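Side-chain contacts in hyaluronidase (Thermobaculum terrenum, PDB 5DIY), which probably removes O-linked N-acetylglucosamine from proteins as a family 84 glycoside hydrolase with hexosaminidase activity: residues Asn311-Ser314 with Glu320-Tyr323; Cys198-Thr203 with Leu316-Pro321. All coordinates share one frame; numbering follows the deposited sequence.

Both contacts involve the loop that runs from helix 301-308 to helix 322-336, on the way from the TIM barrel to the helical part of the chain. In contact 1 this loop folds back on itself, 311-314 against 320-323; in contact 2 its part 316-321 meets the barrel loop 198-203. Their centres lie about 10 Å apart, they share Glu320 and Pro321, and they touch directly where Thr312 O packs 3.4 Å from Glu317 CB. Contact 2 is the one near the sugar site: the Ser199 side chain is about 9 Å from the bound N-acetylglucosamine and about 7 Å from that of the sugar-binding Asn223. Contact 1 lies away from the annotated sites.

Contact 1 (Asn311-Ser314 with Glu320-Tyr323); sequences NTIS and EPAY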
ATOM      1  N   ASN C 311      -3.292  -8.912   9.497  1.00 24.13           N
ATOM      2  CA  ASN C 311      -3.195  -7.862   8.478  1.00 24.17           C
ATOM      3  C   ASN C 311      -1.768  -7.664   7.965  1.00 23.96           C
ATOM      4  O   ASN C 311      -1.340  -6.532   7.715  1.00 23.91           O
ATOM      5  CB  ASN C 311      -3.745  -6.548   9.040  1.00 24.77           C
ATOM      6  CG  ASN C 311      -5.224  -6.632   9.355  1.00 25.09           C
ATOM      7  OD1 ASN C 311      -6.061  -6.559   8.458  1.00 24.79           O
ATOM      8  ND2 ASN C 311      -5.552  -6.803  10.630  1.00 26.29           N
ATOM      9  N   THR C 312      -1.040  -8.767   7.791  1.00 23.24           N
ATOM     10  CA  THR C 312       0.345  -8.712   7.331  1.00 23.12           C
ATOM     11  C   THR C 312       0.478  -8.583   5.807  1.00 23.29           C
ATOM     12  O   THR C 312       1.503  -8.086   5.338  1.00 23.48           O
ATOM     13  CB  THR C 312       1.155  -9.943   7.794  1.00 23.16           C
ATOM     14  OG1 THR C 312       0.529 -11.143   7.324  1.00 23.45           O
ATOM     15  CG2 THR C 312       1.245  -9.985   9.296  1.00 23.51           C
ATOM     16  N   ILE C 313      -0.544  -8.999   5.048  1.00 23.00           N
ATOM     17  CA  ILE C 313      -0.428  -9.115   3.593  1.00 23.60           C
ATOM     18  C   ILE C 313      -0.159  -7.737   2.969  1.00 23.96           C
ATOM     19  O   ILE C 313      -0.930  -6.790   3.141  1.00 24.02           O
ATOM     20  CB  ILE C 313      -1.655  -9.791   2.916  1.00 23.99           C
ATOM     21  CG1 ILE C 313      -1.808 -11.246   3.378  1.00 24.48           C
ATOM     22  CG2 ILE C 313      -1.502  -9.777   1.393  1.00 24.43           C
ATOM     23  CD1 ILE C 313      -3.148 -11.873   3.041  1.00 25.16           C
ATOM     24  N   SER C 314       0.963  -7.648   2.268  1.00 23.59           N
ATOM     25  CA  SER C 314       1.346  -6.466   1.497  1.00 23.41           C
ATOM     26  C   SER C 314       2.507  -6.862   0.602  1.00 23.63           C
ATOM     27  O   SER C 314       3.016  -7.975   0.719  1.00 23.73           O
ATOM     28  CB  SER C 314       1.783  -5.324   2.423  1.00 22.83           C
ATOM     29  OG  SER C 314       3.044  -5.588   3.010  1.00 22.09           O
ATOM     30  N   GLU C 320       0.720 -15.753   2.843  1.00 28.37           N
ATOM     31  CA  GLU C 320      -0.453 -15.867   3.705  1.00 27.18           C
ATOM     32  C   GLU C 320      -0.002 -15.647   5.155  1.00 26.39           C
ATOM     33  O   GLU C 320       1.125 -15.992   5.489  1.00 26.19           O
ATOM     34  CB  GLU C 320      -1.138 -17.220   3.516  1.00 27.38           C
ATOM     35  CG  GLU C 320      -1.932 -17.309   2.220  1.00 27.20           C
ATOM     36  CD  GLU C 320      -3.167 -16.409   2.233  1.00 27.50           C
ATOM     37  OE1 GLU C 320      -4.149 -16.734   2.933  1.00 26.79           O
ATOM     38  OE2 GLU C 320      -3.149 -15.364   1.553  1.00 28.00           O
ATOM     39  N   PRO C 321      -0.849 -15.018   5.999  1.00 25.18           N
ATOM     40  CA  PRO C 321      -0.427 -14.675   7.368  1.00 24.20           C
ATOM     41  C   PRO C 321       0.247 -15.833   8.102  1.00 23.39           C
ATOM     42  O   PRO C 321      -0.352 -16.897   8.259  1.00 21.55           O
ATOM     43  CB  PRO C 321      -1.739 -14.277   8.040  1.00 24.44           C
ATOM     44  CG  PRO C 321      -2.547 -13.682   6.931  1.00 24.79           C
ATOM     45  CD  PRO C 321      -2.166 -14.434   5.679  1.00 24.91           C
ATOM     46  N   ALA C 322       1.493 -15.619   8.531  1.00 22.88           N
ATOM     47  CA  ALA C 322       2.363 -16.719   8.965  1.00 22.92           C
ATOM     48  C   ALA C 322       1.930 -17.336  10.291  1.00 22.27           C
ATOM     49  O   ALA C 322       1.886 -18.563  10.419  1.00 20.97           O
ATOM     50  CB  ALA C 322       3.817 -16.266   9.030  1.00 22.80           C
ATOM     51  N   TYR C 323       1.590 -16.490  11.264  1.00 22.47           N
ATOM     52  CA  TYR C 323       1.180 -16.972  12.586  1.00 23.07           C
ATOM     53  C   TYR C 323      -0.012 -17.928  12.498  1.00 23.55           C
ATOM     54  O   TYR C 323       0.033 -19.028  13.045  1.00 22.95           O
ATOM     55  CB  TYR C 323       0.877 -15.800  13.535  1.00 23.64           C
ATOM     56  CG  TYR C 323       0.404 -16.220  14.920  1.00 24.28           C
ATOM     57  CD1 TYR C 323      -0.937 -16.541  15.151  1.00 24.37           C
ATOM     58  CD2 TYR C 323       1.287 -16.288  15.993  1.00 24.11           C
ATOM     59  CE1 TYR C 323      -1.380 -16.918  16.404  1.00 24.43           C
ATOM     60  CE2 TYR C 323       0.852 -16.670  17.252  1.00 24.80           C
ATOM     61  CZ  TYR C 323      -0.484 -16.984  17.453  1.00 25.28           C
ATOM     62  OH  TYR C 323      -0.939 -17.358  18.697  1.00 26.82           O
TER
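Ile313 and Pro321 make the apolar centre of this contact, the base of a loop that turns back on itself before entering helix 322-336, in which Pro321 holds the N-cap position. Ile313 CD1 lies 3.8 Å from Pro321 CD, and CG1 of the same isoleucine approaches that ring carbon at 3.9 Å, so the methyl and the methylene of Ile313 both close on one ring carbon, Pro321 CD. Over the same face of the proline ring, Thr312 OG1 sits 3.7 Å from Pro321 CA and 3.9 Å from Pro321 CB. With CG1 beside its own backbone N (chi1 -64°) and CD1 extended beyond it (chi2 166°), the Ile313 branch is carried out to the proline. Its terminal methyl also meets Glu320 OE2 at 3.8 Å, a van der Waals contact. The Glu320 chain reaches this place by bending at chi2 (-69°), and its other carboxylate oxygen, OE1, accepts a hydrogen bond from Asp439 N, which ties that oxygen to the backbone just before helix 440-451. Further out, Val440 of helix 440-451 touches both Glu320 and Pro321, while Arg435 packs against Ile313. Pro321 O is hydrogen-bonded to Thr325 OG1, one turn into the helix.

Contact 2 (Cys198-Thr203 with Leu316-Pro321); sequences CSHEIT and LEPEEP
His200 and Leu316 bring the two backbones closest, with their CA atoms 4.7 Å apart; neither segment forms a regular helix or strand. Away from this close approach the chains diverge, so that 198-203 and 316-321 meet through a few residues, burying 156 Å² in total. The imidazole of His200 carries much of the contact. Its CG is anti to the backbone N (chi1 179°), which carries the ring across so that its edge comes to the carbonyl of Leu316. Leu316 O lies near the ring plane, 3.2 Å from His200 CD2 and 3.3 Å from His200 NE2. Pro318 CD approaches the ring obliquely at 4.1 Å from His200 CD2. In the other direction the Leu316 methyl CD2 rests on backbone oxygens, 3.7 Å from His200 O and 3.9 Å from Ser199 O. Ser199 O also accepts a hydrogen bond from Arg243 NH2, and Ser199 OG bonds to Thr193 O, just past strand 189-192, and to Asn196 O within the loop. The ring of His242 meets that of His200 at about 60°. Within the TIM barrel, 198-203 links strand 189-192 to helix 204-214, whose N-cap is Thr203, with Thr203 OG1 bonded to His206 N, and Ile202 packs on strand 218-222; the partner segment leads from helix 301-308 into helix 322-336.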
ATOM      1  N   CYS C 198       5.006  -2.091  -6.471  1.00 27.10           N
ATOM      2  CA  CYS C 198       5.115  -2.111  -5.020  1.00 27.08           C
ATOM      3  C   CYS C 198       6.217  -3.110  -4.698  1.00 27.03           C
ATOM      4  O   CYS C 198       6.003  -4.317  -4.792  1.00 25.51           O
ATOM      5  CB  CYS C 198       3.790  -2.549  -4.405  1.00 27.77           C
ATOM      6  SG  CYS C 198       2.411  -1.513  -4.910  1.00 28.56           S
ATOM      7  N   SER C 199       7.401  -2.604  -4.346  1.00 26.54           N
ATOM      8  CA  SER C 199       8.596  -3.445  -4.253  1.00 26.28           C
ATOM      9  C   SER C 199       8.659  -4.196  -2.931  1.00 26.34           C
ATOM     10  O   SER C 199       8.422  -3.610  -1.868  1.00 25.32           O
ATOM     11  CB  SER C 199       9.873  -2.616  -4.453  1.00 26.18           C
ATOM     12  OG  SER C 199       9.991  -2.188  -5.800  1.00 25.45           O
ATOM     13  N   HIS C 200       8.985  -5.489  -3.007  1.00 27.12           N
ATOM     14  CA  HIS C 200       9.203  -6.304  -1.810  1.00 28.95           C
ATOM     15  C   HIS C 200      10.399  -5.805  -1.034  1.00 28.53           C
ATOM     16  O   HIS C 200      10.319  -5.594   0.177  1.00 29.59           O
ATOM     17  CB  HIS C 200       9.409  -7.782  -2.152  1.00 31.03           C
ATOM     18  CG  HIS C 200       9.666  -8.639  -0.947  1.00 34.41           C
ATOM     19  ND1 HIS C 200      10.669  -9.584  -0.902  1.00 37.13           N
ATOM     20  CD2 HIS C 200       9.076  -8.659   0.272  1.00 34.38           C
ATOM     21  CE1 HIS C 200      10.668 -10.165   0.286  1.00 37.42           C
ATOM     22  NE2 HIS C 200       9.713  -9.620   1.017  1.00 36.27           N
ATOM     23  N   GLU C 201      11.505  -5.623  -1.745  1.00 27.99           N
ATOM     24  CA  GLU C 201      12.744  -5.134  -1.159  1.00 29.24           C
ATOM     25  C   GLU C 201      13.391  -4.127  -2.105  1.00 27.30           C
ATOM     26  O   GLU C 201      13.236  -4.222  -3.321  1.00 25.88           O
ATOM     27  CB  GLU C 201      13.706  -6.297  -0.892  1.00 30.17           C
ATOM     28  CG  GLU C 201      13.902  -7.216  -2.093  1.00 32.28           C
ATOM     29  CD  GLU C 201      15.007  -8.234  -1.901  1.00 34.39           C
ATOM     30  OE1 GLU C 201      15.304  -8.602  -0.738  1.00 36.23           O
ATOM     31  OE2 GLU C 201      15.572  -8.668  -2.928  1.00 35.77           O
ATOM     32  N   ILE C 202      14.099  -3.163  -1.535  1.00 27.27           N
ATOM     33  CA  ILE C 202      14.895  -2.217  -2.321  1.00 27.89           C
ATOM     34  C   ILE C 202      16.326  -2.300  -1.795  1.00 27.75           C
ATOM     35  O   ILE C 202      16.589  -1.944  -0.645  1.00 27.17           O
ATOM     36  CB  ILE C 202      14.336  -0.777  -2.273  1.00 27.80           C
ATOM     37  CG1 ILE C 202      12.848  -0.773  -2.664  1.00 27.64           C
ATOM     38  CG2 ILE C 202      15.105   0.136  -3.230  1.00 28.18           C
ATOM     39  CD1 ILE C 202      12.216   0.600  -2.728  1.00 27.54           C
ATOM     40  N   THR C 203      17.231  -2.789  -2.648  1.00 28.31           N
ATOM     41  CA  THR C 203      18.633  -3.014  -2.281  1.00 28.86           C
ATOM     42  C   THR C 203      19.560  -1.927  -2.833  1.00 29.52           C
ATOM     43  O   THR C 203      19.239  -1.274  -3.830  1.00 27.73           O
ATOM     44  CB  THR C 203      19.123  -4.376  -2.802  1.00 28.32           C
ATOM     45  OG1 THR C 203      19.065  -4.383  -4.234  1.00 28.94           O
ATOM     46  CG2 THR C 203      18.260  -5.510  -2.247  1.00 27.89           C
ATOM     47  N   LEU C 316       5.421  -5.989   1.110  1.00 25.12           N
ATOM     48  CA  LEU C 316       6.490  -6.266   2.079  1.00 25.83           C
ATOM     49  C   LEU C 316       6.397  -7.672   2.688  1.00 26.65           C
ATOM     50  O   LEU C 316       7.418  -8.268   3.014  1.00 27.48           O
ATOM     51  CB  LEU C 316       6.478  -5.227   3.204  1.00 25.58           C
ATOM     52  CG  LEU C 316       6.598  -3.755   2.794  1.00 26.29           C
ATOM     53  CD1 LEU C 316       6.526  -2.846   4.011  1.00 26.26           C
ATOM     54  CD2 LEU C 316       7.885  -3.507   2.023  1.00 26.78           C
ATOM     55  N   GLU C 317       5.180  -8.183   2.867  1.00 26.62           N
ATOM     56  CA  GLU C 317       4.968  -9.536   3.378  1.00 26.82           C
ATOM     57  C   GLU C 317       3.892 -10.196   2.535  1.00 26.47           C
ATOM     58  O   GLU C 317       2.735 -10.237   2.946  1.00 26.02           O
ATOM     59  CB  GLU C 317       4.548  -9.510   4.850  1.00 26.69           C
ATOM     60  CG  GLU C 317       5.564  -8.909   5.803  1.00 28.01           C
ATOM     61  CD  GLU C 317       6.885  -9.660   5.852  1.00 27.51           C
ATOM     62  OE1 GLU C 317       6.942 -10.845   5.458  1.00 28.21           O
ATOM     63  OE2 GLU C 317       7.875  -9.049   6.290  1.00 27.83           O
ATOM     64  N   PRO C 318       4.262 -10.686   1.339  1.00 25.87           N
ATOM     65  CA  PRO C 318       3.251 -11.175   0.398  1.00 26.68           C
ATOM     66  C   PRO C 318       2.603 -12.532   0.739  1.00 27.68           C
ATOM     67  O   PRO C 318       1.560 -12.848   0.177  1.00 28.84           O
ATOM     68  CB  PRO C 318       4.029 -11.270  -0.918  1.00 26.51           C
ATOM     69  CG  PRO C 318       5.434 -11.533  -0.496  1.00 26.70           C
ATOM     70  CD  PRO C 318       5.622 -10.764   0.777  1.00 25.91           C
ATOM     71  N   GLU C 319       3.188 -13.312   1.646  1.00 29.33           N
ATOM     72  CA  GLU C 319       2.679 -14.668   1.928  1.00 30.56           C
ATOM     73  C   GLU C 319       1.402 -14.619   2.760  1.00 28.45           C
ATOM     74  O   GLU C 319       1.041 -13.583   3.327  1.00 27.70           O
ATOM     75  CB  GLU C 319       3.732 -15.516   2.658  1.00 32.47           C
ATOM     76  CG  GLU C 319       5.092 -15.627   1.972  1.00 36.38           C
ATOM     77  CD  GLU C 319       5.034 -16.160   0.551  1.00 39.73           C
ATOM     78  OE1 GLU C 319       4.157 -16.997   0.248  1.00 44.84           O
ATOM     79  OE2 GLU C 319       5.881 -15.742  -0.269  1.00 44.42           O
ATOM     80  N   GLU C 320       0.720 -15.753   2.843  1.00 28.37           N
ATOM     81  CA  GLU C 320      -0.453 -15.867   3.705  1.00 27.18           C
ATOM     82  C   GLU C 320      -0.002 -15.647   5.155  1.00 26.39           C
ATOM     83  O   GLU C 320       1.125 -15.992   5.489  1.00 26.19           O
ATOM     84  CB  GLU C 320      -1.138 -17.220   3.516  1.00 27.38           C
ATOM     85  CG  GLU C 320      -1.932 -17.309   2.220  1.00 27.20           C
ATOM     86  CD  GLU C 320      -3.167 -16.409   2.233  1.00 27.50           C
ATOM     87  OE1 GLU C 320      -4.149 -16.734   2.933  1.00 26.79           O
ATOM     88  OE2 GLU C 320      -3.149 -15.364   1.553  1.00 28.00           O
ATOM     89  N   PRO C 321      -0.849 -15.018   5.999  1.00 25.18           N
ATOM     90  CA  PRO C 321      -0.427 -14.675   7.368  1.00 24.20           C
ATOM     91  C   PRO C 321       0.247 -15.833   8.102  1.00 23.39           C
ATOM     92  O   PRO C 321      -0.352 -16.897   8.259  1.00 21.55           O
ATOM     93  CB  PRO C 321      -1.739 -14.277   8.040  1.00 24.44           C
ATOM     94  CG  PRO C 321      -2.547 -13.682   6.931  1.00 24.79           C
ATOM     95  CD  PRO C 321      -2.166 -14.434   5.679  1.00 24.91           C
TER